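Local coordinates for protein (hdlp (histone deacetylase-like protein)) (PDB 1C3P) that is a zinc-binding bacterial homologue of the histone deacetylases that probably removes acetyl groups, and probably takes part in acetoin breakdown, at residues 113-117 with 287-291; 106-110 with 125-130. One frame throughout, in Å; residues are numbered along the deposited sequence.

Contact 1 of 2, residues 113-117 with 287-291; sequences AIEEF and GEGVY
The ring of Phe117 leans obliquely on the chain at Glu288-Val290. Its CG meets Val290 CG2 at 3.7 Å, and its CD1 and CE1 lie against Gly289 O. Farther out, Phe117 CZ is 3.5 Å from Glu288 O. A second ring, that of Tyr291, carries Gly289 O on one face, near the ring's border, with Glu288 OE1 at its edge in the ring plane. Tyr291 OH donates to that oxygen over 2.8 Å, reaching it from above the carboxylate plane, and accepts Gly289 N at 3.0 Å in a fairly straight bond (163°). These two bonds tie down the chain at 288-289 that Phe117 packs against; Glu288 OE2 has its own partner, a salt bridge to Arg283.
Phe117 CG stands anti to the backbone N (chi1 -177°), which sends the ring out from helix 98-118 over the chain leading into strand 290-292. On the preceding helical turn, Ala113 CB and Ile114 CG1 both meet Val290 CG1 at 4.0 Å, so the two methyls of Val290 serve different helical residues. Cutting Phe117 back to an alanine removes the ring and would probably leave a gap beside Val290 CG2 and the Gly289 carbonyl. No hydrogen bond joins the two segments: the helix is held here by methyl and ring packing, together with ring carbons set against two backbone carbonyls, while the bonds of Tyr291 OH stay within 287-291.

Contact 2 of 2, residues 106-110 with 125-130; sequences ATGST and NPAGGM
In this alpha/beta fold of the arginase-deacetylase type, the loop leaving strand 122-125 of the parallel sheet turns under helix 98-118, and Asn125 pins it there. Residues Asn125 to Gly128 form a type I beta turn, closed by Gly128 N to Asn125 O, while Asn125 OD1 also takes a weak bond from Ala127 N, in the manner of an Asx turn. The other end of the amide faces the helix. Asn125 ND2 donates to Ala106 O at 3.1 Å and to Thr110 OG1 at 2.8 Å. It lies in the plane of the Ala106 carbonyl, whereas that oxygen is tilted out of the Asn125 amide plane; Thr110 OG1 lies in the amide plane. Neither bond is straight (145° and 132°). With CG anti to the backbone N (chi1 169°), the amide reaches out to span one helical turn, gripped by two bonds at its nitrogen and, more weakly, by one at its oxygen.
Thr110 OG1 is bonded further to Asn146 OD1, which also receives Gly129 N, so helix 146-156 shares in holding the loop. The CB of Ser109 lies 3.2 Å from Asn125 OD1, while its hydroxyl turns to Ser49 and Tyr12. Gly128 CA sits 3.8 Å from Thr110 OG1, where any side chain would clash with that hydroxyl; Gly129 follows with positive phi, turning the chain toward Met130. The Met130 side chain is about 10 Å from that of the zinc ligand Asp168, consistent with the loop leading toward the metal site, which holds no zinc in this model. Apolar contact completes the seam: Ala106 CB touches Ala127 CB at 3.7 Å, and Met130 SD reaches the same Ala106 methyl at 3.9 Å.

How the contacts relate
Both contacts use helix 98-118, contact 2 at its middle and contact 1 near its C-terminal end, with centres about 12 Å apart. Along the chain the segments alternate: 106-110, 113-117, 125-130, then 287-291 more than 150 residues later. In the sheet, strands 122-125 and 290-292 are parallel neighbours, and Tyr291 O and Asn125 N are 2.9 Å apart, a probable hydrogen bond; between helix and strand, Ala113 CB packs on Asn125 CB at 4.1 Å. One helix therefore covers two adjacent strands, joining a local loop on the zinc-site side to a late strand within a single histone deacetylase domain.

Contact 1 of 2, residues 113-117 with 287-291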
ATOM      1  N   ALA A 113      10.509   3.820   8.798  1.00 15.60           N
ATOM      2  CA  ALA A 113       9.220   3.935   9.479  1.00 15.04           C
ATOM      3  C   ALA A 113       9.208   3.019  10.701  1.00 14.84           C
ATOM      4  O   ALA A 113       8.713   3.380  11.768  1.00 21.05           O
ATOM      5  CB  ALA A 113       8.091   3.554   8.546  1.00 18.65           C
ATOM      6  N   ILE A 114       9.737   1.818  10.545  1.00 16.45           N
ATOM      7  CA  ILE A 114       9.760   0.910  11.682  1.00 15.38           C
ATOM      8  C   ILE A 114      10.698   1.429  12.768  1.00 18.02           C
ATOM      9  O   ILE A 114      10.373   1.360  13.966  1.00 20.38           O
ATOM     10  CB  ILE A 114      10.168  -0.493  11.261  1.00 15.22           C
ATOM     11  CG1 ILE A 114       9.089  -1.064  10.320  1.00 19.28           C
ATOM     12  CG2 ILE A 114      10.296  -1.384  12.502  1.00 15.72           C
ATOM     13  CD1 ILE A 114       9.546  -2.332   9.559  1.00 13.43           C
ATOM     14  N   GLU A 115      11.850   1.956  12.360  1.00 15.27           N
ATOM     15  CA  GLU A 115      12.813   2.513  13.328  1.00 21.48           C
ATOM     16  C   GLU A 115      12.141   3.595  14.172  1.00 23.55           C
ATOM     17  O   GLU A 115      12.294   3.635  15.395  1.00 23.03           O
ATOM     18  CB  GLU A 115      14.033   3.121  12.618  1.00 21.76           C
ATOM     19  CG  GLU A 115      14.977   2.110  12.001  1.00 15.78           C
ATOM     20  CD  GLU A 115      16.049   2.751  11.130  1.00 20.04           C
ATOM     21  OE1 GLU A 115      16.055   3.996  10.968  1.00 21.48           O
ATOM     22  OE2 GLU A 115      16.888   2.009  10.587  1.00 26.59           O
ATOM     23  N   GLU A 116      11.400   4.473  13.507  1.00 22.73           N
ATOM     24  CA  GLU A 116      10.708   5.560  14.191  1.00 20.54           C
ATOM     25  C   GLU A 116       9.660   5.045  15.153  1.00 25.39           C
ATOM     26  O   GLU A 116       9.542   5.544  16.275  1.00 22.87           O
ATOM     27  CB  GLU A 116      10.062   6.488  13.176  1.00 18.40           C
ATOM     28  CG  GLU A 116      11.060   7.300  12.391  1.00 19.76           C
ATOM     29  CD  GLU A 116      11.980   8.085  13.309  1.00 27.24           C
ATOM     30  OE1 GLU A 116      11.475   8.879  14.125  1.00 18.44           O
ATOM     31  OE2 GLU A 116      13.204   7.901  13.219  1.00 23.17           O
ATOM     32  N   PHE A 117       8.898   4.048  14.715  1.00 18.78           N
ATOM     33  CA  PHE A 117       7.869   3.477  15.567  1.00 22.11           C
ATOM     34  C   PHE A 117       8.484   2.873  16.827  1.00 23.87           C
ATOM     35  O   PHE A 117       7.937   3.017  17.923  1.00 24.40           O
ATOM     36  CB  PHE A 117       7.107   2.384  14.827  1.00 23.14           C
ATOM     37  CG  PHE A 117       5.972   1.801  15.624  1.00 24.06           C
ATOM     38  CD1 PHE A 117       4.771   2.490  15.746  1.00 19.67           C
ATOM     39  CD2 PHE A 117       6.119   0.581  16.283  1.00 24.08           C
ATOM     40  CE1 PHE A 117       3.720   1.973  16.516  1.00 23.68           C
ATOM     41  CE2 PHE A 117       5.076   0.056  17.055  1.00 24.04           C
ATOM     42  CZ  PHE A 117       3.877   0.754  17.170  1.00 19.62           C
ATOM     43  N   GLY A 287      -4.711  -0.094  18.232  1.00 23.76           N
ATOM     44  CA  GLY A 287      -3.838   0.964  18.703  1.00 24.17           C
ATOM     45  C   GLY A 287      -2.947   1.429  17.574  1.00 27.05           C
ATOM     46  O   GLY A 287      -3.282   1.248  16.396  1.00 18.06           O
ATOM     47  N   GLU A 288      -1.807   2.018  17.924  1.00 23.21           N
ATOM     48  CA  GLU A 288      -0.874   2.517  16.921  1.00 24.87           C
ATOM     49  C   GLU A 288       0.002   1.427  16.306  1.00 20.85           C
ATOM     50  O   GLU A 288       0.433   0.485  16.985  1.00 18.10           O
ATOM     51  CB  GLU A 288       0.034   3.592  17.514  1.00 29.25           C
ATOM     52  CG  GLU A 288      -0.683   4.877  17.936  1.00 42.63           C
ATOM     53  CD  GLU A 288      -1.447   5.529  16.796  1.00 43.77           C
ATOM     54  OE1 GLU A 288      -0.864   5.710  15.704  1.00 36.82           O
ATOM     55  OE2 GLU A 288      -2.628   5.877  16.995  1.00 51.56           O
ATOM     56  N   GLY A 289       0.259   1.577  15.011  1.00 26.12           N
ATOM     57  CA  GLY A 289       1.082   0.629  14.284  1.00 20.71           C
ATOM     58  C   GLY A 289       1.966   1.357  13.290  1.00 18.56           C
ATOM     59  O   GLY A 289       2.071   2.577  13.347  1.00 16.59           O
ATOM     60  N   VAL A 290       2.595   0.610  12.384  1.00 19.86           N
ATOM     61  CA  VAL A 290       3.474   1.177  11.370  1.00 19.70           C
ATOM     62  C   VAL A 290       2.622   1.346  10.110  1.00 20.90           C
ATOM     63  O   VAL A 290       1.990   0.384   9.654  1.00 19.33           O
ATOM     64  CB  VAL A 290       4.678   0.219  11.115  1.00 19.04           C
ATOM     65  CG1 VAL A 290       5.594   0.752   9.998  1.00 15.54           C
ATOM     66  CG2 VAL A 290       5.482   0.070  12.415  1.00 20.40           C
ATOM     67  N   TYR A 291       2.599   2.560   9.559  1.00 15.37           N
ATOM     68  CA  TYR A 291       1.782   2.858   8.384  1.00 16.79           C
ATOM     69  C   TYR A 291       2.554   2.998   7.065  1.00 14.97           C
ATOM     70  O   TYR A 291       3.534   3.748   6.963  1.00 15.21           O
ATOM     71  CB  TYR A 291       0.970   4.122   8.656  1.00 16.42           C
ATOM     72  CG  TYR A 291       0.304   4.077  10.015  1.00 18.60           C
ATOM     73  CD1 TYR A 291       0.615   5.014  11.009  1.00 21.77           C
ATOM     74  CD2 TYR A 291      -0.586   3.057  10.331  1.00 17.34           C
ATOM     75  CE1 TYR A 291       0.050   4.923  12.291  1.00 22.55           C
ATOM     76  CE2 TYR A 291      -1.150   2.957  11.599  1.00 20.24           C
ATOM     77  CZ  TYR A 291      -0.831   3.884  12.572  1.00 25.85           C
ATOM     78  OH  TYR A 291      -1.403   3.761  13.820  1.00 25.57           O
TER

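Contact 2 of 2, residues 106-110 with 125-130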
ATOM      1  N   ALA A 106      12.203   3.133  -1.450  1.00 19.28           N
ATOM      2  CA  ALA A 106      10.896   2.924  -0.826  1.00 12.39           C
ATOM      3  C   ALA A 106      11.021   1.920   0.316  1.00 14.79           C
ATOM      4  O   ALA A 106      10.359   2.047   1.347  1.00 13.58           O
ATOM      5  CB  ALA A 106       9.883   2.411  -1.885  1.00 11.58           C
ATOM      6  N   THR A 107      11.885   0.931   0.129  1.00 13.67           N
ATOM      7  CA  THR A 107      12.087  -0.122   1.136  1.00 13.21           C
ATOM      8  C   THR A 107      12.891   0.389   2.325  1.00 15.80           C
ATOM      9  O   THR A 107      12.582   0.067   3.477  1.00 15.63           O
ATOM     10  CB  THR A 107      12.756  -1.340   0.480  1.00 14.95           C
ATOM     11  OG1 THR A 107      11.885  -1.807  -0.566  1.00 15.72           O
ATOM     12  CG2 THR A 107      13.023  -2.465   1.499  1.00  9.51           C
ATOM     13  N   GLY A 108      13.923   1.178   2.062  1.00 14.08           N
ATOM     14  CA  GLY A 108      14.677   1.726   3.164  1.00 14.62           C
ATOM     15  C   GLY A 108      13.729   2.602   3.979  1.00 20.05           C
ATOM     16  O   GLY A 108      13.848   2.678   5.202  1.00 17.53           O
ATOM     17  N   SER A 109      12.782   3.260   3.304  1.00 15.26           N
ATOM     18  CA  SER A 109      11.817   4.134   3.983  1.00 14.54           C
ATOM     19  C   SER A 109      10.888   3.348   4.919  1.00 15.56           C
ATOM     20  O   SER A 109      10.373   3.877   5.923  1.00 17.00           O
ATOM     21  CB  SER A 109      11.006   4.922   2.945  1.00 15.58           C
ATOM     22  OG  SER A 109      11.849   5.787   2.198  1.00 16.97           O
ATOM     23  N   THR A 110      10.655   2.084   4.589  1.00 14.37           N
ATOM     24  CA  THR A 110       9.833   1.242   5.441  1.00 12.89           C
ATOM     25  C   THR A 110      10.629   0.850   6.669  1.00 18.44           C
ATOM     26  O   THR A 110      10.070   0.790   7.760  1.00 16.30           O
ATOM     27  CB  THR A 110       9.340   0.004   4.687  1.00 14.54           C
ATOM     28  OG1 THR A 110       8.271   0.410   3.822  1.00 18.11           O
ATOM     29  CG2 THR A 110       8.877  -1.096   5.664  1.00 12.91           C
ATOM     30  N   ASN A 125       5.155   5.897   5.822  1.00 19.39           N
ATOM     31  CA  ASN A 125       5.989   5.806   4.640  1.00 16.80           C
ATOM     32  C   ASN A 125       5.076   5.569   3.438  1.00 16.22           C
ATOM     33  O   ASN A 125       4.744   4.428   3.115  1.00 15.28           O
ATOM     34  CB  ASN A 125       6.984   4.648   4.738  1.00 15.71           C
ATOM     35  CG  ASN A 125       7.648   4.385   3.416  1.00 12.84           C
ATOM     36  OD1 ASN A 125       7.816   5.311   2.622  1.00 14.91           O
ATOM     37  ND2 ASN A 125       8.048   3.123   3.161  1.00 16.21           N
ATOM     38  N   PRO A 126       4.666   6.641   2.746  1.00 14.84           N
ATOM     39  CA  PRO A 126       3.787   6.488   1.588  1.00 17.33           C
ATOM     40  C   PRO A 126       4.364   5.692   0.414  1.00 13.78           C
ATOM     41  O   PRO A 126       3.614   5.164  -0.398  1.00 17.03           O
ATOM     42  CB  PRO A 126       3.476   7.936   1.216  1.00 16.32           C
ATOM     43  CG  PRO A 126       4.771   8.649   1.606  1.00 20.95           C
ATOM     44  CD  PRO A 126       4.944   8.069   2.988  1.00 18.10           C
ATOM     45  N   ALA A 127       5.690   5.610   0.327  1.00 14.57           N
ATOM     46  CA  ALA A 127       6.336   4.883  -0.760  1.00 17.37           C
ATOM     47  C   ALA A 127       6.290   3.378  -0.534  1.00 19.77           C
ATOM     48  O   ALA A 127       6.476   2.603  -1.474  1.00 15.62           O
ATOM     49  CB  ALA A 127       7.813   5.347  -0.911  1.00 14.48           C
ATOM     50  N   GLY A 128       6.028   2.972   0.704  1.00 13.54           N
ATOM     51  CA  GLY A 128       5.999   1.557   1.052  1.00 13.53           C
ATOM     52  C   GLY A 128       4.743   0.807   0.644  1.00 14.49           C
ATOM     53  O   GLY A 128       3.859   1.344  -0.012  1.00 15.65           O
ATOM     54  N   GLY A 129       4.665  -0.452   1.046  1.00 13.35           N
ATOM     55  CA  GLY A 129       3.514  -1.263   0.706  1.00 16.28           C
ATOM     56  C   GLY A 129       3.569  -1.914  -0.670  1.00 15.69           C
ATOM     57  O   GLY A 129       2.524  -2.174  -1.258  1.00 16.10           O
ATOM     58  N   MET A 130       4.773  -2.156  -1.189  1.00 15.00           N
ATOM     59  CA  MET A 130       4.958  -2.815  -2.501  1.00 13.35           C
ATOM     60  C   MET A 130       4.761  -4.305  -2.225  1.00 12.49           C
ATOM     61  O   MET A 130       5.696  -5.108  -2.269  1.00 19.54           O
ATOM     62  CB  MET A 130       6.368  -2.528  -3.013  1.00 12.20           C
ATOM     63  CG  MET A 130       6.605  -1.015  -3.076  1.00 17.03           C
ATOM     64  SD  MET A 130       8.142  -0.495  -3.829  1.00 15.41           S
ATOM     65  CE  MET A 130       7.812  -0.986  -5.479  1.00 46.82           C
TER